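Local coordinates for protein putative surface-anchored fimbrial subunit (Corynebacterium diphtheriae, PDB 3HR6) that forms the shaft of a cell-wall-anchored pilus as its major pilin, a rod of tandem Ig-like modules stabilised by isopeptide and disulfide bonds, at residues A[186-191]-A[278-283]; A[224-229]-A[283-288]; A[272-277]-A[293-298]. All coordinates share one frame; numbering follows the deposited sequence.

How the interactions relate
All three contacts gather around one mixed sheet and the loop that links its strands 268-276 and 297-298. Interaction 1 comes first, where the loop leaves strand 268-276 and meets strand 187-192; interaction 2 follows where its middle reaches strand 219-226, and interaction 3 where its end returns as strand 297-298 beside strand 268-276. Centres of interactions 1 and 3 are about 9 Å apart, and each lies about 12 Å from the centre of interaction 2. Along the chain the segments alternate. Trp284 packs on Ala190 and Leu276, joining the three and laying the loop along the sheet of this Ig-like pilin module.

Interaction 1 (A[186-191]-A[278-283]); sequences GFTVAD and SNPTAQ
Asn279 turns its side-chain carbonyl onto the backbone of strand 187-192 near Gly186. The amide of Phe187 donates to Asn279 OD1 over 2.8 Å, with an N-H...O angle of 144°; the N-H comes from above the plane of the carboxamide, 37° out of it. Asn279 CG lies anti to its own carbonyl carbon (chi1 -70°), which swings the amide group across to the strand although the CB itself does not point there. The other end of the same amide, ND2, is bound by Leu236 O, so Asn279 ties strand 187-192 to the neighbouring strand 229-236. Close packing is concentrated at Gly186, where the two backbones close to 3.9 Å between Gly186 CA and Ser278 CA, and Gly186 CA lies 3.4 Å from Asn279 OD1.

Next to Phe187, the buried Thr188 hydroxyl sits among several acceptors. Thr188 OG1 is 2.9 Å from Ser278 O, and its single proton can serve either that oxygen or Gln235 OE1; the geometry does not settle which. Asn279 OD1 is also near, 3.2 Å from Thr188 OG1. Pro280 marks where the contact thins: its CD stands 3.9 Å from Thr188 OG1, and its ring also touches Gln235. Farther along, the loop parts from the strand, and Thr281 to Gln283 are exposed to solvent. On the reverse side of the strand, Phe187 points away from the loop into the module interior, packing against Leu252 and Thr173 and edge-to-face with Phe184. A loop leaving one strand and fastening itself to the next by an asparagine amide, above an apolar core between two sheets, is in keeping with the beta-sandwich of an Ig-like pilin module.

Interaction 2 (A[224-229]-A[283-288]); sequences YQVGDR and QWDPEE
Tyr224 OH reaches Trp284 O at 2.5 Å as a donor, and a water donates to Tyr224 OH while accepting from Trp284 N. In this Ig-like module the contact joins the type II' hairpin turn of residues 226-229 to the loop before strand 297-298. Tyr224 CG takes the crowded position between backbone N and carbonyl carbon (chi1 39°), and the ring extends to the loop from there. Gln283 lies over one face: its CB makes a CH-pi contact 3.7 Å from the ring centroid, and its amide stacks at 23° to the ring plane. Val226 CG1 touches Asp285 OD2, a carboxylate oxygen that is salt-bridged to Lys192. Asp285 OD1 accepts from Glu287 N in an Asx turn that fixes the backbone of Glu287, the acidic partner of Arg229. The guanidinium of Arg229 is placed chiefly by strand 187-192 and what follows it, with NE donating to Leu193 O and NH2 to Lys192 O. From there Arg229 NH2 forms a salt bridge with Glu287 OE1 at 3.1 Å, meeting that oxygen from above the carboxylate plane, 41° out of it.

Interaction 3 (A[272-277]-A[293-298]); sequences QAWVLP and ALRGMP
The indole of Trp274 has Pro298 over one face, while Arg295 and the Gly296 carbonyl lie at its edge near the ring plane. Pro298 CB makes a CH-pi contact 3.7 Å from the centroid of the six-membered ring, and Pro298 CD approaches Trp274 CZ3 to 3.6 Å. The guanidinium stands almost upright to the indole, its plane turned by 83°, so that the ring's rim at Trp274 CZ3 lies over a face of the Arg295 group, 3.6 Å from Arg295 NH1. With chi1 at -62°, Trp274 CG sits beside the backbone N and the indole leans over Pro298. Beyond the pair, Trp274 NE1 makes a weak hydrogen bond to Glu287 OE2.

Between the backbones, Val275 and Met297 form an antiparallel hydrogen-bonded pair: Val275 N reaches Met297 O at 2.9 Å, and Met297 N reaches Val275 O at 2.7 Å and 173°. Trp274 and Pro298 form the adjacent non-hydrogen-bonded pair. On the face carrying Val275 and Met297, Val275 CG1 rests against Met297 CB. At the far end Leu276 CD2 meets Leu294 CD1 at 4.1 Å. Pro298, at a non-hydrogen-bonded position, costs the ladder no bond: the two bonds of Val275 with Met297 hold the backbone, while the CH-pi contact of Pro298 with the indole and apolar side chains fasten this short strand to strand 268-276.

Interaction 1 (A[186-191]-A[278-283])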
ATOM      1  N   GLY A 186      -8.940  12.132  10.770  1.00 15.28           N
ATOM      2  CA  GLY A 186      -8.291  10.924  11.246  1.00 14.43           C
ATOM      3  C   GLY A 186      -7.115  10.699  10.346  1.00 13.29           C
ATOM      4  O   GLY A 186      -6.907  11.463   9.416  1.00 13.30           O
ATOM      5  N   PHE A 187      -6.339   9.653  10.602  1.00 13.14           N
ATOM      6  CA  PHE A 187      -5.157   9.416   9.798  1.00 12.64           C
ATOM      7  C   PHE A 187      -4.765   7.967   9.986  1.00 11.78           C
ATOM      8  O   PHE A 187      -4.324   7.575  11.064  1.00 13.18           O
ATOM      9  CB  PHE A 187      -4.019  10.375  10.169  1.00 12.16           C
ATOM     10  CG  PHE A 187      -3.103  10.703   9.013  1.00 12.50           C
ATOM     11  CD1 PHE A 187      -3.431  11.691   8.115  1.00  9.72           C
ATOM     12  CD2 PHE A 187      -1.937  10.018   8.816  1.00 13.56           C
ATOM     13  CE1 PHE A 187      -2.605  12.016   7.081  1.00 13.02           C
ATOM     14  CE2 PHE A 187      -1.116  10.326   7.721  1.00 13.63           C
ATOM     15  CZ  PHE A 187      -1.455  11.308   6.880  1.00 12.26           C
ATOM     16  N   THR A 188      -5.057   7.172   8.974  1.00 10.94           N
ATOM     17  CA  THR A 188      -4.811   5.749   9.049  1.00 11.60           C
ATOM     18  C   THR A 188      -3.818   5.330   7.965  1.00 11.29           C
ATOM     19  O   THR A 188      -3.936   5.755   6.829  1.00 14.52           O
ATOM     20  CB  THR A 188      -6.125   4.977   8.876  1.00 10.91           C
ATOM     21  OG1 THR A 188      -6.998   5.270   9.971  1.00  9.39           O
ATOM     22  CG2 THR A 188      -5.884   3.454   8.840  1.00 11.98           C
ATOM     23  N   VAL A 189      -2.821   4.532   8.314  1.00 11.89           N
ATOM     24  CA  VAL A 189      -1.930   3.914   7.332  1.00 11.64           C
ATOM     25  C   VAL A 189      -2.182   2.418   7.465  1.00 11.59           C
ATOM     26  O   VAL A 189      -2.023   1.872   8.543  1.00 11.51           O
ATOM     27  CB  VAL A 189      -0.452   4.255   7.531  1.00 11.28           C
ATOM     28  CG1 VAL A 189       0.450   3.459   6.480  1.00 13.61           C
ATOM     29  CG2 VAL A 189      -0.234   5.778   7.430  1.00 11.70           C
ATOM     30  N   ALA A 190      -2.635   1.774   6.367  1.00 11.36           N
ATOM     31  CA  ALA A 190      -2.939   0.351   6.388  1.00 12.50           C
ATOM     32  C   ALA A 190      -2.181  -0.359   5.318  1.00 11.91           C
ATOM     33  O   ALA A 190      -1.899   0.193   4.255  1.00 13.16           O
ATOM     34  CB  ALA A 190      -4.439   0.081   6.165  1.00 11.37           C
ATOM     35  N   ASP A 191      -1.853  -1.607   5.624  1.00 13.17           N
ATOM     36  CA  ASP A 191      -1.034  -2.394   4.685  1.00 13.29           C
ATOM     37  C   ASP A 191      -1.554  -3.795   4.709  1.00 13.47           C
ATOM     38  O   ASP A 191      -1.529  -4.448   5.760  1.00 12.34           O
ATOM     39  CB  ASP A 191       0.446  -2.313   5.107  1.00 12.74           C
ATOM     40  CG  ASP A 191       1.393  -2.934   4.091  1.00 13.07           C
ATOM     41  OD1 ASP A 191       1.013  -3.976   3.476  1.00 15.36           O
ATOM     42  OD2 ASP A 191       2.467  -2.369   3.908  1.00 14.45           O
ATOM     43  N   SER A 278      -8.940   9.461   7.616  1.00 14.13           N
ATOM     44  CA  SER A 278     -10.147   9.098   8.366  1.00 14.13           C
ATOM     45  C   SER A 278      -9.784   7.914   9.253  1.00 13.53           C
ATOM     46  O   SER A 278      -8.847   7.187   8.944  1.00 12.39           O
ATOM     47  CB  SER A 278     -11.273   8.685   7.396  1.00 14.29           C
ATOM     48  OG  SER A 278     -12.509   8.541   8.109  1.00 16.91           O
ATOM     49  N   ASN A 279     -10.504   7.727  10.363  1.00 13.42           N
ATOM     50  CA  ASN A 279     -10.312   6.619  11.264  1.00 14.60           C
ATOM     51  C   ASN A 279     -11.596   5.761  11.259  1.00 14.98           C
ATOM     52  O   ASN A 279     -12.506   5.963  12.068  1.00 15.52           O
ATOM     53  CB  ASN A 279     -10.016   7.125  12.687  1.00 13.38           C
ATOM     54  CG  ASN A 279      -8.663   7.765  12.809  1.00 14.68           C
ATOM     55  OD1 ASN A 279      -7.837   7.645  11.921  1.00 14.18           O
ATOM     56  ND2 ASN A 279      -8.431   8.466  13.910  1.00 13.14           N
ATOM     57  N   PRO A 280     -11.668   4.805  10.324  1.00 16.27           N
ATOM     58  CA  PRO A 280     -12.897   4.041  10.213  1.00 17.07           C
ATOM     59  C   PRO A 280     -13.195   3.238  11.474  1.00 17.13           C
ATOM     60  O   PRO A 280     -12.269   2.726  12.104  1.00 18.06           O
ATOM     61  CB  PRO A 280     -12.639   3.091   9.036  1.00 17.30           C
ATOM     62  CG  PRO A 280     -11.450   3.557   8.385  1.00 17.98           C
ATOM     63  CD  PRO A 280     -10.730   4.517   9.240  1.00 17.12           C
ATOM     64  N   THR A 281     -14.475   3.120  11.794  1.00 17.70           N
ATOM     65  CA  THR A 281     -14.925   2.335  12.951  1.00 17.89           C
ATOM     66  C   THR A 281     -14.862   0.835  12.631  1.00 18.00           C
ATOM     67  O   THR A 281     -14.696   0.038  13.537  1.00 18.52           O
ATOM     68  CB  THR A 281     -16.326   2.747  13.378  1.00 18.00           C
ATOM     69  OG1 THR A 281     -17.165   2.819  12.228  1.00 19.79           O
ATOM     70  CG2 THR A 281     -16.322   4.101  14.063  1.00 19.18           C
ATOM     71  N   ALA A 282     -14.982   0.460  11.354  1.00 17.25           N
ATOM     72  CA  ALA A 282     -14.891  -0.946  10.923  1.00 17.13           C
ATOM     73  C   ALA A 282     -13.479  -1.238  10.484  1.00 17.20           C
ATOM     74  O   ALA A 282     -12.740  -0.328  10.137  1.00 17.17           O
ATOM     75  CB  ALA A 282     -15.862  -1.231   9.782  1.00 16.70           C
ATOM     76  N   GLN A 283     -13.103  -2.509  10.499  1.00 17.40           N
ATOM     77  CA  GLN A 283     -11.760  -2.868  10.114  1.00 17.70           C
ATOM     78  C   GLN A 283     -11.668  -2.674   8.598  1.00 17.48           C
ATOM     79  O   GLN A 283     -12.387  -3.323   7.834  1.00 19.30           O
ATOM     80  CB  GLN A 283     -11.427  -4.276  10.583  1.00 17.38           C
ATOM     81  CG  GLN A 283     -11.145  -4.247  12.089  1.00 18.57           C
ATOM     82  CD  GLN A 283     -10.757  -5.551  12.657  1.00 20.11           C
ATOM     83  OE1 GLN A 283     -11.222  -6.599  12.216  1.00 22.31           O
ATOM     84  NE2 GLN A 283      -9.912  -5.512  13.699  1.00 24.09           N
TER

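Interaction 2 (A[224-229]-A[283-288])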
ATOM      1  N   TYR A 224      -5.497  -7.391  11.522  1.00 12.02           N
ATOM      2  CA  TYR A 224      -6.657  -8.214  11.341  1.00 12.16           C
ATOM      3  C   TYR A 224      -6.511  -8.993  10.042  1.00 12.25           C
ATOM      4  O   TYR A 224      -5.838  -8.534   9.128  1.00 12.34           O
ATOM      5  CB  TYR A 224      -7.957  -7.385  11.340  1.00 11.90           C
ATOM      6  CG  TYR A 224      -7.899  -6.050  10.644  1.00 12.18           C
ATOM      7  CD1 TYR A 224      -8.287  -5.900   9.313  1.00 12.03           C
ATOM      8  CD2 TYR A 224      -7.404  -4.903  11.293  1.00 13.47           C
ATOM      9  CE1 TYR A 224      -8.224  -4.701   8.677  1.00 10.92           C
ATOM     10  CE2 TYR A 224      -7.343  -3.694  10.660  1.00 12.91           C
ATOM     11  CZ  TYR A 224      -7.745  -3.567   9.346  1.00 11.74           C
ATOM     12  OH  TYR A 224      -7.666  -2.373   8.723  1.00 14.59           O
ATOM     13  N   GLN A 225      -7.144 -10.165  10.012  1.00 14.38           N
ATOM     14  CA  GLN A 225      -7.086 -11.045   8.872  1.00 16.90           C
ATOM     15  C   GLN A 225      -8.203 -10.690   7.929  1.00 17.93           C
ATOM     16  O   GLN A 225      -9.340 -10.529   8.355  1.00 19.93           O
ATOM     17  CB  GLN A 225      -7.242 -12.507   9.297  1.00 16.41           C
ATOM     18  CG  GLN A 225      -6.068 -13.054  10.068  1.00 20.01           C
ATOM     19  CD  GLN A 225      -4.740 -12.806   9.391  1.00 21.81           C
ATOM     20  OE1 GLN A 225      -4.342 -13.512   8.452  1.00 24.57           O
ATOM     21  NE2 GLN A 225      -4.034 -11.790   9.870  1.00 21.32           N
ATOM     22  N   VAL A 226      -7.871 -10.567   6.652  1.00 18.94           N
ATOM     23  CA  VAL A 226      -8.869 -10.484   5.596  1.00 19.88           C
ATOM     24  C   VAL A 226      -8.518 -11.616   4.644  1.00 19.45           C
ATOM     25  O   VAL A 226      -7.486 -11.560   3.979  1.00 18.33           O
ATOM     26  CB  VAL A 226      -8.849  -9.181   4.834  1.00 19.34           C
ATOM     27  CG1 VAL A 226      -9.809  -9.294   3.644  1.00 20.49           C
ATOM     28  CG2 VAL A 226      -9.258  -8.001   5.722  1.00 20.70           C
ATOM     29  N   GLY A 227      -9.341 -12.655   4.641  1.00 19.92           N
ATOM     30  CA  GLY A 227      -8.982 -13.898   3.983  1.00 20.13           C
ATOM     31  C   GLY A 227      -7.632 -14.426   4.457  1.00 20.65           C
ATOM     32  O   GLY A 227      -7.389 -14.570   5.667  1.00 20.50           O
ATOM     33  N   ASP A 228      -6.745 -14.717   3.518  1.00 19.86           N
ATOM     34  CA  ASP A 228      -5.458 -15.324   3.862  1.00 20.13           C
ATOM     35  C   ASP A 228      -4.361 -14.278   3.992  1.00 18.94           C
ATOM     36  O   ASP A 228      -3.163 -14.599   3.923  1.00 19.48           O
ATOM     37  CB  ASP A 228      -5.061 -16.390   2.835  1.00 21.38           C
ATOM     38  CG  ASP A 228      -4.892 -15.826   1.424  1.00 22.81           C
ATOM     39  OD1 ASP A 228      -5.145 -14.634   1.177  1.00 24.43           O
ATOM     40  OD2 ASP A 228      -4.516 -16.614   0.533  1.00 29.11           O
ATOM     41  N   ARG A 229      -4.759 -13.021   4.136  1.00 17.44           N
ATOM     42  CA  ARG A 229      -3.796 -11.947   4.319  1.00 16.19           C
ATOM     43  C   ARG A 229      -4.034 -11.135   5.589  1.00 15.56           C
ATOM     44  O   ARG A 229      -5.159 -10.869   5.959  1.00 16.38           O
ATOM     45  CB  ARG A 229      -3.776 -11.033   3.108  1.00 16.19           C
ATOM     46  CG  ARG A 229      -3.286 -11.801   1.848  1.00 15.53           C
ATOM     47  CD  ARG A 229      -3.650 -11.048   0.634  1.00 15.51           C
ATOM     48  NE  ARG A 229      -2.946  -9.782   0.554  1.00 14.86           N
ATOM     49  CZ  ARG A 229      -3.125  -8.858  -0.394  1.00 19.12           C
ATOM     50  NH1 ARG A 229      -4.058  -9.008  -1.314  1.00 18.82           N
ATOM     51  NH2 ARG A 229      -2.421  -7.738  -0.354  1.00 20.86           N
ATOM     52  N   GLN A 283     -13.103  -2.509  10.499  1.00 17.40           N
ATOM     53  CA  GLN A 283     -11.760  -2.868  10.114  1.00 17.70           C
ATOM     54  C   GLN A 283     -11.668  -2.674   8.598  1.00 17.48           C
ATOM     55  O   GLN A 283     -12.387  -3.323   7.834  1.00 19.30           O
ATOM     56  CB  GLN A 283     -11.427  -4.276  10.583  1.00 17.38           C
ATOM     57  CG  GLN A 283     -11.145  -4.247  12.089  1.00 18.57           C
ATOM     58  CD  GLN A 283     -10.757  -5.551  12.657  1.00 20.11           C
ATOM     59  OE1 GLN A 283     -11.222  -6.599  12.216  1.00 22.31           O
ATOM     60  NE2 GLN A 283      -9.912  -5.512  13.699  1.00 24.09           N
ATOM     61  N   TRP A 284     -10.854  -1.723   8.196  1.00 17.05           N
ATOM     62  CA  TRP A 284     -10.793  -1.263   6.799  1.00 15.82           C
ATOM     63  C   TRP A 284      -9.820  -2.117   5.997  1.00 15.91           C
ATOM     64  O   TRP A 284      -8.679  -2.333   6.410  1.00 15.72           O
ATOM     65  CB  TRP A 284     -10.369   0.190   6.780  1.00 15.70           C
ATOM     66  CG  TRP A 284     -10.173   0.805   5.453  1.00 15.63           C
ATOM     67  CD1 TRP A 284     -11.091   0.895   4.447  1.00 17.54           C
ATOM     68  CD2 TRP A 284      -9.015   1.523   5.013  1.00 16.07           C
ATOM     69  NE1 TRP A 284     -10.549   1.584   3.391  1.00 17.02           N
ATOM     70  CE2 TRP A 284      -9.274   1.980   3.706  1.00 15.02           C
ATOM     71  CE3 TRP A 284      -7.763   1.783   5.577  1.00 14.41           C
ATOM     72  CZ2 TRP A 284      -8.327   2.696   2.976  1.00 14.25           C
ATOM     73  CZ3 TRP A 284      -6.839   2.503   4.870  1.00 15.01           C
ATOM     74  CH2 TRP A 284      -7.105   2.948   3.565  1.00 14.91           C
ATOM     75  N   ASP A 285     -10.306  -2.641   4.872  1.00 15.28           N
ATOM     76  CA  ASP A 285      -9.464  -3.296   3.906  1.00 15.86           C
ATOM     77  C   ASP A 285      -9.125  -2.256   2.827  1.00 16.64           C
ATOM     78  O   ASP A 285     -10.028  -1.861   2.067  1.00 15.99           O
ATOM     79  CB  ASP A 285     -10.180  -4.499   3.264  1.00 16.05           C
ATOM     80  CG  ASP A 285      -9.288  -5.227   2.225  1.00 16.86           C
ATOM     81  OD1 ASP A 285      -8.208  -4.711   1.898  1.00 16.99           O
ATOM     82  OD2 ASP A 285      -9.660  -6.334   1.779  1.00 21.12           O
ATOM     83  N   PRO A 286      -7.859  -1.773   2.796  1.00 16.63           N
ATOM     84  CA  PRO A 286      -7.480  -0.746   1.854  1.00 17.92           C
ATOM     85  C   PRO A 286      -7.532  -1.215   0.405  1.00 19.65           C
ATOM     86  O   PRO A 286      -7.519  -0.373  -0.506  1.00 21.02           O
ATOM     87  CB  PRO A 286      -6.040  -0.409   2.256  1.00 16.46           C
ATOM     88  CG  PRO A 286      -5.533  -1.607   2.938  1.00 18.52           C
ATOM     89  CD  PRO A 286      -6.703  -2.271   3.567  1.00 17.14           C
ATOM     90  N   GLU A 287      -7.585  -2.526   0.198  1.00 21.45           N
ATOM     91  CA  GLU A 287      -7.665  -3.082  -1.157  1.00 24.18           C
ATOM     92  C   GLU A 287      -9.060  -3.665  -1.408  1.00 26.69           C
ATOM     93  O   GLU A 287      -9.209  -4.647  -2.134  1.00 27.89           O
ATOM     94  CB  GLU A 287      -6.492  -4.066  -1.409  1.00 23.47           C
ATOM     95  CG  GLU A 287      -5.102  -3.427  -1.038  1.00 23.74           C
ATOM     96  CD  GLU A 287      -3.880  -4.286  -1.388  1.00 24.05           C
ATOM     97  OE1 GLU A 287      -4.102  -5.472  -1.717  1.00 26.55           O
ATOM     98  OE2 GLU A 287      -2.739  -3.759  -1.326  1.00 25.07           O
ATOM     99  N   GLU A 288     -10.072  -3.050  -0.783  1.00 29.05           N
ATOM    100  CA  GLU A 288     -11.489  -3.311  -1.057  1.00 31.09           C
ATOM    101  C   GLU A 288     -11.965  -2.409  -2.221  1.00 32.98           C
ATOM    102  O   GLU A 288     -11.301  -1.422  -2.580  1.00 35.22           O
ATOM    103  CB  GLU A 288     -12.267  -3.022   0.221  1.00 31.30           C
ATOM    104  CG  GLU A 288     -13.738  -3.411   0.296  1.00 32.01           C
ATOM    105  CD  GLU A 288     -14.583  -2.320   0.956  1.00 33.00           C
ATOM    106  OE1 GLU A 288     -14.019  -1.419   1.633  1.00 35.27           O
ATOM    107  OE2 GLU A 288     -15.810  -2.333   0.789  1.00 30.74           O
TER
HETATM  108  O   HOH W   1      -9.589  -0.317  10.139  1.00 25.47           O

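Interaction 3 (A[272-277]-A[293-298])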
ATOM      1  N   GLN A 272       2.002  -3.076  -0.977  1.00 15.36           N
ATOM      2  CA  GLN A 272       1.670  -1.650  -0.992  1.00 16.81           C
ATOM      3  C   GLN A 272       1.016  -1.288   0.338  1.00 16.18           C
ATOM      4  O   GLN A 272       0.508  -2.147   1.003  1.00 15.20           O
ATOM      5  CB  GLN A 272       0.675  -1.368  -2.101  1.00 17.79           C
ATOM      6  CG  GLN A 272       1.245  -0.933  -3.416  1.00 21.92           C
ATOM      7  CD  GLN A 272       0.132  -0.604  -4.392  1.00 23.60           C
ATOM      8  OE1 GLN A 272      -0.675  -1.483  -4.728  1.00 27.03           O
ATOM      9  NE2 GLN A 272       0.042   0.659  -4.809  1.00 16.16           N
ATOM     10  N   ALA A 273       1.094  -0.009   0.732  1.00 14.58           N
ATOM     11  CA  ALA A 273       0.341   0.500   1.900  1.00 14.40           C
ATOM     12  C   ALA A 273      -0.569   1.596   1.375  1.00 14.42           C
ATOM     13  O   ALA A 273      -0.417   2.060   0.239  1.00 14.92           O
ATOM     14  CB  ALA A 273       1.260   1.049   2.995  1.00 14.56           C
ATOM     15  N   TRP A 274      -1.477   2.040   2.221  1.00 13.16           N
ATOM     16  CA  TRP A 274      -2.414   3.064   1.836  1.00 14.01           C
ATOM     17  C   TRP A 274      -2.613   4.022   2.979  1.00 13.12           C
ATOM     18  O   TRP A 274      -2.630   3.598   4.125  1.00 14.58           O
ATOM     19  CB  TRP A 274      -3.754   2.422   1.557  1.00 13.93           C
ATOM     20  CG  TRP A 274      -3.760   1.411   0.423  1.00 12.56           C
ATOM     21  CD1 TRP A 274      -3.193   0.167   0.444  1.00 13.83           C
ATOM     22  CD2 TRP A 274      -4.457   1.502  -0.828  1.00 17.45           C
ATOM     23  NE1 TRP A 274      -3.414  -0.474  -0.758  1.00 15.87           N
ATOM     24  CE2 TRP A 274      -4.240   0.302  -1.519  1.00 14.75           C
ATOM     25  CE3 TRP A 274      -5.255   2.480  -1.420  1.00 19.66           C
ATOM     26  CZ2 TRP A 274      -4.736   0.074  -2.805  1.00 19.89           C
ATOM     27  CZ3 TRP A 274      -5.761   2.245  -2.715  1.00 21.08           C
ATOM     28  CH2 TRP A 274      -5.504   1.049  -3.375  1.00 20.46           C
ATOM     29  N   VAL A 275      -2.784   5.300   2.644  1.00 13.02           N
ATOM     30  CA  VAL A 275      -3.118   6.334   3.640  1.00 12.81           C
ATOM     31  C   VAL A 275      -4.548   6.825   3.435  1.00 12.59           C
ATOM     32  O   VAL A 275      -4.983   7.039   2.285  1.00 13.24           O
ATOM     33  CB  VAL A 275      -2.134   7.477   3.717  1.00 12.80           C
ATOM     34  CG1 VAL A 275      -1.975   8.237   2.419  1.00 13.49           C
ATOM     35  CG2 VAL A 275      -2.507   8.441   4.881  1.00 13.62           C
ATOM     36  N   LEU A 276      -5.274   6.862   4.549  1.00 13.40           N
ATOM     37  CA  LEU A 276      -6.659   7.351   4.587  1.00 13.38           C
ATOM     38  C   LEU A 276      -6.778   8.460   5.607  1.00 13.88           C
ATOM     39  O   LEU A 276      -6.408   8.275   6.758  1.00 14.23           O
ATOM     40  CB  LEU A 276      -7.601   6.230   4.998  1.00 13.38           C
ATOM     41  CG  LEU A 276      -9.089   6.516   4.903  1.00 12.69           C
ATOM     42  CD1 LEU A 276      -9.500   6.564   3.415  1.00 15.13           C
ATOM     43  CD2 LEU A 276      -9.855   5.420   5.605  1.00 13.63           C
ATOM     44  N   PRO A 277      -7.327   9.616   5.212  1.00 14.35           N
ATOM     45  CA  PRO A 277      -7.477  10.748   6.143  1.00 15.36           C
ATOM     46  C   PRO A 277      -8.761  10.617   7.001  1.00 15.01           C
ATOM     47  O   PRO A 277      -9.560  11.549   7.056  1.00 15.39           O
ATOM     48  CB  PRO A 277      -7.579  11.941   5.195  1.00 15.85           C
ATOM     49  CG  PRO A 277      -8.250  11.387   4.001  1.00 15.75           C
ATOM     50  CD  PRO A 277      -7.784   9.940   3.851  1.00 15.48           C
ATOM     51  N   ALA A 293     -16.651   2.275  -1.065  1.00 24.80           N
ATOM     52  CA  ALA A 293     -15.463   1.968  -0.353  1.00 22.89           C
ATOM     53  C   ALA A 293     -14.769   3.299  -0.013  1.00 22.07           C
ATOM     54  O   ALA A 293     -14.689   4.189  -0.869  1.00 23.60           O
ATOM     55  CB  ALA A 293     -14.549   1.024  -1.194  1.00 22.48           C
ATOM     56  N   LEU A 294     -14.355   3.459   1.245  1.00 19.69           N
ATOM     57  CA  LEU A 294     -13.429   4.518   1.633  1.00 18.32           C
ATOM     58  C   LEU A 294     -12.142   4.350   0.817  1.00 17.56           C
ATOM     59  O   LEU A 294     -11.473   3.306   0.901  1.00 17.21           O
ATOM     60  CB  LEU A 294     -13.090   4.441   3.128  1.00 19.12           C
ATOM     61  CG  LEU A 294     -14.232   4.503   4.136  1.00 21.36           C
ATOM     62  CD1 LEU A 294     -13.725   4.161   5.521  1.00 23.28           C
ATOM     63  CD2 LEU A 294     -14.844   5.868   4.134  1.00 22.47           C
ATOM     64  N   ARG A 295     -11.801   5.377   0.043  1.00 15.47           N
ATOM     65  CA  ARG A 295     -10.680   5.284  -0.901  1.00 15.28           C
ATOM     66  C   ARG A 295      -9.422   5.787  -0.204  1.00 14.98           C
ATOM     67  O   ARG A 295      -9.363   6.927   0.218  1.00 14.83           O
ATOM     68  CB  ARG A 295     -11.018   6.064  -2.177  1.00 16.21           C
ATOM     69  CG  ARG A 295      -9.900   6.163  -3.242  1.00 16.76           C
ATOM     70  CD  ARG A 295      -9.488   4.816  -3.762  1.00 21.51           C
ATOM     71  NE  ARG A 295      -8.348   4.878  -4.688  1.00 23.32           N
ATOM     72  CZ  ARG A 295      -7.834   3.813  -5.319  1.00 26.47           C
ATOM     73  NH1 ARG A 295      -8.376   2.605  -5.156  1.00 26.13           N
ATOM     74  NH2 ARG A 295      -6.789   3.954  -6.144  1.00 25.37           N
ATOM     75  N   GLY A 296      -8.443   4.903  -0.025  1.00 12.73           N
ATOM     76  CA  GLY A 296      -7.133   5.327   0.449  1.00 13.46           C
ATOM     77  C   GLY A 296      -6.258   5.836  -0.686  1.00 13.47           C
ATOM     78  O   GLY A 296      -6.563   5.666  -1.882  1.00 14.37           O
ATOM     79  N   MET A 297      -5.150   6.472  -0.321  1.00 13.47           N
ATOM     80  CA  MET A 297      -4.141   6.827  -1.296  1.00 12.43           C
ATOM     81  C   MET A 297      -3.072   5.725  -1.267  1.00 14.01           C
ATOM     82  O   MET A 297      -2.407   5.556  -0.232  1.00 12.65           O
ATOM     83  CB  MET A 297      -3.513   8.163  -0.947  1.00 13.54           C
ATOM     84  CG  MET A 297      -2.285   8.594  -1.677  1.00 13.61           C
ATOM     85  SD  MET A 297      -2.484   8.612  -3.458  1.00 19.23           S
ATOM     86  CE  MET A 297      -3.674   9.846  -3.596  1.00 12.16           C
ATOM     87  N   PRO A 298      -2.913   4.979  -2.355  1.00 13.59           N
ATOM     88  CA  PRO A 298      -1.903   3.917  -2.352  1.00 14.15           C
ATOM     89  C   PRO A 298      -0.487   4.435  -2.400  1.00 12.99           C
ATOM     90  O   PRO A 298      -0.189   5.460  -3.036  1.00 14.61           O
ATOM     91  CB  PRO A 298      -2.194   3.111  -3.635  1.00 13.72           C
ATOM     92  CG  PRO A 298      -2.937   3.978  -4.456  1.00 15.55           C
ATOM     93  CD  PRO A 298      -3.611   5.026  -3.647  1.00 14.09           C
TER